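Local atomic coordinates of insecticidal crystal protein Cry7Cal (Bacillus thuringiensis, PDB entry 5ZI1), a protein that acts as an insecticidal crystal toxin against the locust Locusta migratoria manilensis, probably by recognising receptors in the insect gut as other three-domain delta-endotoxins do. Residues E248-I253 and Q470-K475; E426-R431 and T453-R458; V524-A529 and I590-I595. All blocks are in the same frame, centred on the assembly; numbering follows the deposited sequence.

Contact 1: E248-I253 and Q470-K475; sequences ELTRQI and QIPAVK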
# COMPACT_ATOMS: atom_id res chain seq x y z
N GLU A 248 -3.20 4.54 7.12
CA GLU A 248 -3.77 4.33 5.80
C GLU A 248 -2.65 4.10 4.79
O GLU A 248 -1.59 4.73 4.88
CB GLU A 248 -4.60 5.54 5.34
CG GLU A 248 -5.49 6.16 6.41
CD GLU A 248 -6.46 7.19 5.82
OE1 GLU A 248 -6.01 8.05 5.01
OE2 GLU A 248 -7.68 7.13 6.14
N LEU A 249 -2.91 3.20 3.83
CA LEU A 249 -2.04 2.95 2.68
C LEU A 249 -2.64 3.67 1.47
O LEU A 249 -3.64 3.21 0.91
CB LEU A 249 -1.94 1.46 2.39
CG LEU A 249 -1.52 0.53 3.51
CD1 LEU A 249 -1.84 -0.92 3.13
CD2 LEU A 249 -0.02 0.71 3.80
N THR A 250 -2.02 4.75 1.04
CA THR A 250 -2.57 5.57 -0.04
C THR A 250 -2.06 5.18 -1.42
O THR A 250 -2.39 5.86 -2.39
CB THR A 250 -2.24 7.03 0.21
OG1 THR A 250 -0.82 7.18 0.25
CG2 THR A 250 -2.83 7.50 1.53
N ARG A 251 -1.22 4.16 -1.52
CA ARG A 251 -0.62 3.83 -2.81
C ARG A 251 -1.65 3.20 -3.74
O ARG A 251 -2.55 2.48 -3.31
CB ARG A 251 0.57 2.88 -2.61
CG ARG A 251 0.25 1.40 -2.46
CD ARG A 251 -0.52 1.11 -1.20
NE ARG A 251 -0.84 -0.31 -1.01
CZ ARG A 251 -1.83 -0.97 -1.61
NH1 ARG A 251 -2.62 -0.37 -2.49
NH2 ARG A 251 -2.02 -2.26 -1.33
N GLN A 252 -1.52 3.49 -5.03
CA GLN A 252 -2.41 2.96 -6.06
C GLN A 252 -1.68 1.88 -6.85
O GLN A 252 -0.56 2.10 -7.34
CB GLN A 252 -2.86 4.08 -7.00
CG GLN A 252 -3.77 3.66 -8.18
CD GLN A 252 -4.22 4.88 -8.99
OE1 GLN A 252 -5.37 5.30 -8.91
NE2 GLN A 252 -3.29 5.47 -9.73
N ILE A 253 -2.30 0.71 -7.01
CA ILE A 253 -1.73 -0.35 -7.81
C ILE A 253 -2.68 -0.74 -8.93
O ILE A 253 -3.90 -0.51 -8.87
CB ILE A 253 -1.36 -1.58 -6.97
CG1 ILE A 253 -2.56 -2.07 -6.20
CG2 ILE A 253 -0.16 -1.24 -6.05
CD1 ILE A 253 -2.16 -3.09 -5.13
N GLN A 470 -3.30 8.99 12.22
CA GLN A 470 -2.17 9.25 11.33
C GLN A 470 -2.77 9.43 9.94
O GLN A 470 -3.29 8.47 9.35
CB GLN A 470 -1.14 8.13 11.40
CG GLN A 470 0.11 8.37 10.54
CD GLN A 470 0.98 7.13 10.42
OE1 GLN A 470 0.62 6.18 9.74
NE2 GLN A 470 2.13 7.13 11.10
N ILE A 471 -2.69 10.65 9.44
CA ILE A 471 -3.32 11.06 8.20
C ILE A 471 -2.20 11.44 7.24
O ILE A 471 -1.41 12.34 7.53
CB ILE A 471 -4.28 12.24 8.39
CG1 ILE A 471 -5.34 11.91 9.44
CG2 ILE A 471 -4.90 12.61 7.06
CD1 ILE A 471 -6.41 13.01 9.58
N PRO A 472 -2.09 10.78 6.09
CA PRO A 472 -1.03 11.13 5.14
C PRO A 472 -1.25 12.52 4.60
O PRO A 472 -2.38 12.98 4.44
CB PRO A 472 -1.17 10.07 4.04
CG PRO A 472 -1.73 8.90 4.77
CD PRO A 472 -2.69 9.48 5.78
N ALA A 473 -0.14 13.20 4.34
CA ALA A 473 -0.23 14.52 3.73
C ALA A 473 -1.02 14.47 2.43
O ALA A 473 -1.70 15.44 2.08
CB ALA A 473 1.18 15.08 3.51
N VAL A 474 -0.94 13.36 1.69
CA VAL A 474 -1.67 13.30 0.43
C VAL A 474 -3.18 13.23 0.63
O VAL A 474 -3.91 13.41 -0.34
CB VAL A 474 -1.17 12.14 -0.45
CG1 VAL A 474 0.27 12.38 -0.85
CG2 VAL A 474 -1.29 10.81 0.26
N LYS A 475 -3.67 13.01 1.86
CA LYS A 475 -5.10 13.14 2.13
C LYS A 475 -5.59 14.59 2.06
O LYS A 475 -6.80 14.81 2.16
CB LYS A 475 -5.46 12.55 3.49
CG LYS A 475 -5.24 11.03 3.62
CD LYS A 475 -6.12 10.24 2.64
CE LYS A 475 -7.62 10.39 2.93
NZ LYS A 475 -8.08 9.62 4.14
O HOH W 1 -1.44 6.55 8.01
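Glu248 and Lys475 form a buried salt bridge, their side chains crossing at about a right angle. NZ of Lys475 lies 2.7 Å from OE1 of Glu248 and approaches it on the syn lone pair, facing OE2. A weak second bond of 3.2 Å runs from Lys475 NZ to Glu248 OE2, making the grip on the carboxylate lopsided. The lysine chain is bent at all three torsions beyond CG (-62° to -74°), and this curl brings its methylenes alongside the same oxygen, with CD of Lys475 3.2 Å from OE1 of Glu248. Each end of the pair has further partners: the lysine ammonium also bonds to Asn461 OD1, and both charged groups have main-chain partners in the segment 453-458. This polar enclosure probably stabilises both charges in the interior.

A bridging water extends the polar side. It accepts from Glu248 N (2.8 Å from the water oxygen) and donates to both O and OE1 of Gln470, so one solvent molecule joins the two main chains. The amide of Gln470 is anchored at its other end by Glu596.

Apolar contact is centred on the methyl of Thr250. With CG2 of Thr250 anti to its carbonyl carbon, that methyl meets CG of Pro472 at 3.7 Å, the threonine and proline side chains passing antiparallel to one another. It also reaches CG2 of Val474, 3.9 Å away. Pro472 O accepts from Lys475 N, within the 3-10 turn that follows the strand and presents Val474 and Lys475 toward the threonine and the glutamate.

The arrangement belongs to the interface between the central beta-prism domain and the C-terminal beta-sandwich domain of the three-domain Cry toxin fold.

Contact 2: E426-R431 and T453-R458; sequences EEYGHR and THVSVR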
# COMPACT_ATOMS: atom_id res chain seq x y z
N GLU A 426 -11.63 -7.10 6.20
CA GLU A 426 -11.77 -8.54 6.31
C GLU A 426 -12.51 -9.12 5.11
O GLU A 426 -12.35 -10.31 4.81
CB GLU A 426 -12.50 -8.89 7.60
CG GLU A 426 -11.91 -10.06 8.35
CD GLU A 426 -12.11 -9.91 9.86
OE1 GLU A 426 -13.04 -9.19 10.26
OE2 GLU A 426 -11.30 -10.49 10.63
N GLU A 427 -13.29 -8.30 4.40
CA GLU A 427 -14.03 -8.76 3.23
C GLU A 427 -13.34 -8.40 1.92
O GLU A 427 -13.16 -9.27 1.07
CB GLU A 427 -15.46 -8.21 3.24
CG GLU A 427 -16.37 -8.97 4.18
CD GLU A 427 -17.79 -8.44 4.16
OE1 GLU A 427 -18.08 -7.49 4.92
OE2 GLU A 427 -18.61 -8.95 3.37
N TYR A 428 -12.96 -7.14 1.74
CA TYR A 428 -12.29 -6.71 0.52
C TYR A 428 -11.25 -5.65 0.87
O TYR A 428 -11.50 -4.79 1.72
CB TYR A 428 -13.28 -6.16 -0.52
CG TYR A 428 -14.01 -4.88 -0.15
CD1 TYR A 428 -15.11 -4.91 0.70
CD2 TYR A 428 -13.62 -3.67 -0.67
CE1 TYR A 428 -15.79 -3.74 1.04
CE2 TYR A 428 -14.27 -2.50 -0.34
CZ TYR A 428 -15.36 -2.53 0.52
OH TYR A 428 -16.01 -1.35 0.84
N GLY A 429 -10.09 -5.73 0.23
CA GLY A 429 -8.98 -4.88 0.63
C GLY A 429 -8.75 -3.70 -0.28
O GLY A 429 -8.00 -2.78 0.06
N HIS A 430 -9.41 -3.69 -1.44
CA HIS A 430 -9.13 -2.70 -2.46
C HIS A 430 -10.43 -2.22 -3.10
O HIS A 430 -11.45 -2.92 -3.11
CB HIS A 430 -8.16 -3.26 -3.52
CG HIS A 430 -6.75 -3.45 -3.02
ND1 HIS A 430 -6.34 -4.59 -2.36
CD2 HIS A 430 -5.67 -2.63 -3.08
CE1 HIS A 430 -5.06 -4.47 -2.04
NE2 HIS A 430 -4.63 -3.29 -2.46
N ARG A 431 -10.38 -1.01 -3.66
CA ARG A 431 -11.50 -0.40 -4.34
C ARG A 431 -10.98 0.20 -5.64
O ARG A 431 -9.83 0.63 -5.72
CB ARG A 431 -12.17 0.71 -3.49
CG ARG A 431 -11.48 2.06 -3.62
CD ARG A 431 -12.16 3.18 -2.90
NE ARG A 431 -12.17 3.00 -1.44
CZ ARG A 431 -11.11 3.17 -0.65
NH1 ARG A 431 -9.93 3.49 -1.17
NH2 ARG A 431 -11.24 3.00 0.65
N THR A 453 -7.15 1.45 -5.08
CA THR A 453 -6.61 1.96 -3.82
C THR A 453 -7.08 1.08 -2.66
O THR A 453 -8.08 0.37 -2.75
CB THR A 453 -7.03 3.40 -3.56
OG1 THR A 453 -8.47 3.49 -3.49
CG2 THR A 453 -6.46 4.32 -4.64
N HIS A 454 -6.32 1.14 -1.56
CA HIS A 454 -6.50 0.27 -0.41
C HIS A 454 -7.64 0.76 0.48
O HIS A 454 -7.80 1.97 0.68
CB HIS A 454 -5.19 0.23 0.40
CG HIS A 454 -5.10 -0.90 1.37
ND1 HIS A 454 -5.32 -0.73 2.72
CD2 HIS A 454 -4.77 -2.20 1.20
CE1 HIS A 454 -5.15 -1.89 3.34
NE2 HIS A 454 -4.81 -2.79 2.44
N VAL A 455 -8.43 -0.17 1.02
CA VAL A 455 -9.63 0.22 1.75
C VAL A 455 -9.33 0.79 3.14
O VAL A 455 -10.22 1.36 3.78
CB VAL A 455 -10.61 -0.98 1.76
CG1 VAL A 455 -11.83 -0.75 2.64
CG2 VAL A 455 -11.07 -1.27 0.34
N SER A 456 -8.07 0.72 3.60
CA SER A 456 -7.73 1.39 4.85
C SER A 456 -7.84 2.90 4.74
O SER A 456 -8.02 3.58 5.75
CB SER A 456 -6.31 1.02 5.30
OG SER A 456 -5.37 1.39 4.31
N VAL A 457 -7.74 3.44 3.53
CA VAL A 457 -7.97 4.87 3.36
C VAL A 457 -9.45 5.16 3.56
O VAL A 457 -10.31 4.53 2.92
CB VAL A 457 -7.52 5.34 1.97
CG1 VAL A 457 -7.58 6.87 1.91
CG2 VAL A 457 -6.16 4.78 1.66
N ARG A 458 -9.75 6.11 4.41
CA ARG A 458 -11.10 6.44 4.74
C ARG A 458 -11.48 7.78 4.12
O ARG A 458 -10.61 8.64 3.94
CB ARG A 458 -11.27 6.46 6.26
CG ARG A 458 -10.84 5.14 6.94
CD ARG A 458 -11.41 3.92 6.18
NE ARG A 458 -12.86 4.07 6.00
CZ ARG A 458 -13.58 3.50 5.02
NH1 ARG A 458 -14.89 3.73 4.96
NH2 ARG A 458 -13.00 2.71 4.12
O HOH W 2 -14.14 2.99 1.35
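Arg431 leaves its strand with CG between the backbone N and the carbonyl carbon (chi1 84°), and a bend at chi3 (64°) swings its guanidinium back beside Thr453 and toward the turn that follows. NH1 of Arg431 donates to OG1 of Thr453 at 2.7 Å, the hydroxyl lying near the guanidinium plane, and it has a weak, longer bond to His454 O. NH2 of Arg431 reaches Val457 O at 2.9 Å, also a weak bond because it is bent. Asp353 takes the NE and so fixes the group from another side, while the hydroxyl of Tyr428 bonds to the other oxygen of that carboxylate.

The two histidines reach each other by different first torsions. CG of His430 is anti to its carbonyl carbon, whereas CG of His454 is anti to its backbone N, and their rings meet in a T-shaped pair with centroids 5.2 Å apart and planes at 88°. The edge of His454 is turned to the face of His430, whose NE2 is hydrogen-bonded to Arg251.

These residues close the open end of the antiparallel beta hairpin formed by strands 430-437 and 448-454. Arg431 and Thr453 are a hydrogen-bonded pair, His430 and His454 a non-hydrogen-bonded one. Past it, Val455 N still donates to Gly429 O (2.8 Å), from well above the carbonyl plane, as the chain enters a type I turn from His454 to Val457. Ser456 OG within that turn lies 2.7 Å from His454 ND1, a hydrogen bond consistent with a fixed imidazole; the same hydroxyl also bonds to Leu249 N.

Val455 places CG2 against the tyrosine, 3.5 Å from Tyr428 CE2. O of Val455 accepts from NH2 of Arg458 at 3.1 Å, and a water accepts from NH2 of Arg431 and, weakly, from that Arg458 nitrogen.

Contact 3: V524-A529 and I590-I595; sequences VRVRYA and IYIDKI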
# COMPACT_ATOMS: atom_id res chain seq x y z
N VAL A 524 -0.28 18.13 17.10
CA VAL A 524 0.00 17.71 15.73
C VAL A 524 1.48 17.34 15.64
O VAL A 524 2.36 18.19 15.84
CB VAL A 524 -0.36 18.81 14.72
CG1 VAL A 524 0.14 18.47 13.32
CG2 VAL A 524 -1.86 19.01 14.69
N ARG A 525 1.75 16.08 15.33
CA ARG A 525 3.11 15.59 15.12
C ARG A 525 3.27 15.27 13.64
O ARG A 525 2.57 14.41 13.10
CB ARG A 525 3.37 14.36 15.98
CG ARG A 525 4.81 13.86 15.94
CD ARG A 525 5.01 12.81 17.01
NE ARG A 525 4.27 11.60 16.71
CZ ARG A 525 4.14 10.57 17.55
NH1 ARG A 525 4.67 10.61 18.75
NH2 ARG A 525 3.46 9.49 17.18
N VAL A 526 4.17 15.98 12.99
CA VAL A 526 4.51 15.74 11.60
C VAL A 526 5.70 14.78 11.52
O VAL A 526 6.68 14.93 12.26
CB VAL A 526 4.82 17.06 10.89
CG1 VAL A 526 5.30 16.79 9.48
CG2 VAL A 526 3.60 17.96 10.91
N ARG A 527 5.59 13.78 10.66
CA ARG A 527 6.71 12.91 10.33
C ARG A 527 7.32 13.46 9.05
O ARG A 527 6.68 13.41 7.98
CB ARG A 527 6.24 11.47 10.17
CG ARG A 527 7.30 10.50 9.68
CD ARG A 527 6.84 9.07 9.86
NE ARG A 527 7.99 8.16 9.90
CZ ARG A 527 8.56 7.62 8.83
NH1 ARG A 527 8.12 7.91 7.61
NH2 ARG A 527 9.61 6.81 8.98
N TYR A 528 8.54 14.00 9.15
CA TYR A 528 9.11 14.84 8.11
C TYR A 528 10.58 14.50 7.89
O TYR A 528 11.20 13.75 8.66
CB TYR A 528 9.00 16.33 8.47
CG TYR A 528 10.11 16.77 9.38
CD1 TYR A 528 10.09 16.45 10.73
CD2 TYR A 528 11.20 17.47 8.90
CE1 TYR A 528 11.13 16.83 11.58
CE2 TYR A 528 12.24 17.85 9.73
CZ TYR A 528 12.20 17.53 11.07
OH TYR A 528 13.22 17.91 11.92
N ALA A 529 11.14 15.07 6.83
CA ALA A 529 12.56 15.00 6.53
C ALA A 529 12.96 16.33 5.91
O ALA A 529 12.15 16.96 5.22
CB ALA A 529 12.88 13.85 5.57
N ILE A 590 12.13 20.07 2.13
CA ILE A 590 11.37 19.47 3.23
C ILE A 590 10.44 18.42 2.64
O ILE A 590 9.78 18.66 1.62
CB ILE A 590 10.56 20.52 4.02
CG1 ILE A 590 11.47 21.57 4.64
CG2 ILE A 590 9.71 19.86 5.09
CD1 ILE A 590 11.36 22.89 3.97
N TYR A 591 10.39 17.26 3.27
CA TYR A 591 9.47 16.20 2.89
C TYR A 591 8.48 15.98 4.01
O TYR A 591 8.88 15.89 5.18
CB TYR A 591 10.23 14.90 2.58
CG TYR A 591 11.29 15.06 1.54
CD1 TYR A 591 12.60 15.39 1.90
CD2 TYR A 591 11.00 14.87 0.18
CE1 TYR A 591 13.58 15.54 0.95
CE2 TYR A 591 11.99 15.01 -0.78
CZ TYR A 591 13.28 15.33 -0.39
OH TYR A 591 14.26 15.48 -1.35
N ILE A 592 7.20 15.92 3.68
CA ILE A 592 6.14 15.70 4.64
C ILE A 592 5.55 14.34 4.32
O ILE A 592 5.04 14.12 3.21
CB ILE A 592 5.06 16.79 4.59
CG1 ILE A 592 5.67 18.19 4.71
CG2 ILE A 592 3.98 16.53 5.65
CD1 ILE A 592 6.27 18.51 6.07
N ASP A 593 5.61 13.43 5.28
CA ASP A 593 5.06 12.10 5.08
C ASP A 593 3.67 12.03 5.71
O ASP A 593 2.66 12.17 5.00
CB ASP A 593 6.03 11.06 5.66
CG ASP A 593 5.43 9.67 5.71
OD1 ASP A 593 4.56 9.35 4.87
OD2 ASP A 593 5.83 8.89 6.62
N LYS A 594 3.59 11.87 7.03
CA LYS A 594 2.32 11.72 7.72
C LYS A 594 2.07 12.90 8.66
O LYS A 594 3.00 13.56 9.16
CB LYS A 594 2.28 10.42 8.53
CG LYS A 594 2.63 9.17 7.73
CD LYS A 594 1.54 8.82 6.68
CE LYS A 594 1.96 7.61 5.83
NZ LYS A 594 2.30 6.41 6.67
N ILE A 595 0.78 13.15 8.90
CA ILE A 595 0.33 14.12 9.89
C ILE A 595 -0.34 13.33 10.99
O ILE A 595 -1.28 12.56 10.72
CB ILE A 595 -0.63 15.14 9.29
CG1 ILE A 595 -0.11 15.56 7.92
CG2 ILE A 595 -0.75 16.32 10.22
CD1 ILE A 595 1.14 16.37 8.02
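Val526 lies at the apolar centre, one methyl directed to each of two isoleucines: CG1 is 3.9 Å from Ile592 CD1, and CG2 is 4.1 Å from Ile595 CD1. The side chains of Val526 and Ile595 run side by side, whereas Ile592 meets the valine at a slant. Val524 extends the patch, its CG1 touching CG2 of Ile595.

Between the strands the antiparallel pairing is interrupted by a classic beta bulge in which Asp593 and Lys594 both face Arg527. Asp593 N donates to Arg527 O (2.9 Å), and Arg527 N to Lys594 O (3.0 Å). Beyond the bulge, Ala529 and Tyr591 exchange a pair of main-chain hydrogen bonds.

At the polar edge, Arg527 is extended from CG to NE and runs alongside Asp593. Its NH1 binds OD2 of Asp593 at 2.7 Å in a salt bridge, on the anti side but tilted 31° out of the carboxylate plane, with the two flat groups steeply turned against each other. Tyr559 adds a cation-pi contact to the arginine.

Strand 521-530 lies between strands 560-571 and 589-599 in the sandwich sheet; Met536 of strand 534-538 touches Val526 and Ile592, and strand 496-500 flanks 589-599.

Contact 1 lies between the other two, its centre about 12 Å from that of contact 2 and about 13 Å from that of contact 3. It reaches contact 2 through Arg458, whose N is 2.9 Å from Glu248 OE2 and whose O is 2.7 Å from Lys475 NZ, both probable hydrogen bonds; strands 252-254 and 448-454 are also sheet neighbours. Toward contact 3 the link is strand pairing of 468-472 with 589-599, with Ile471 N 2.7 Å from Ile595 O. Contacts 2 and 3 do not touch: their nearest atoms are about 9 Å apart. Contact 1 thus connects the hairpin of the central domain to the C-terminal sandwich.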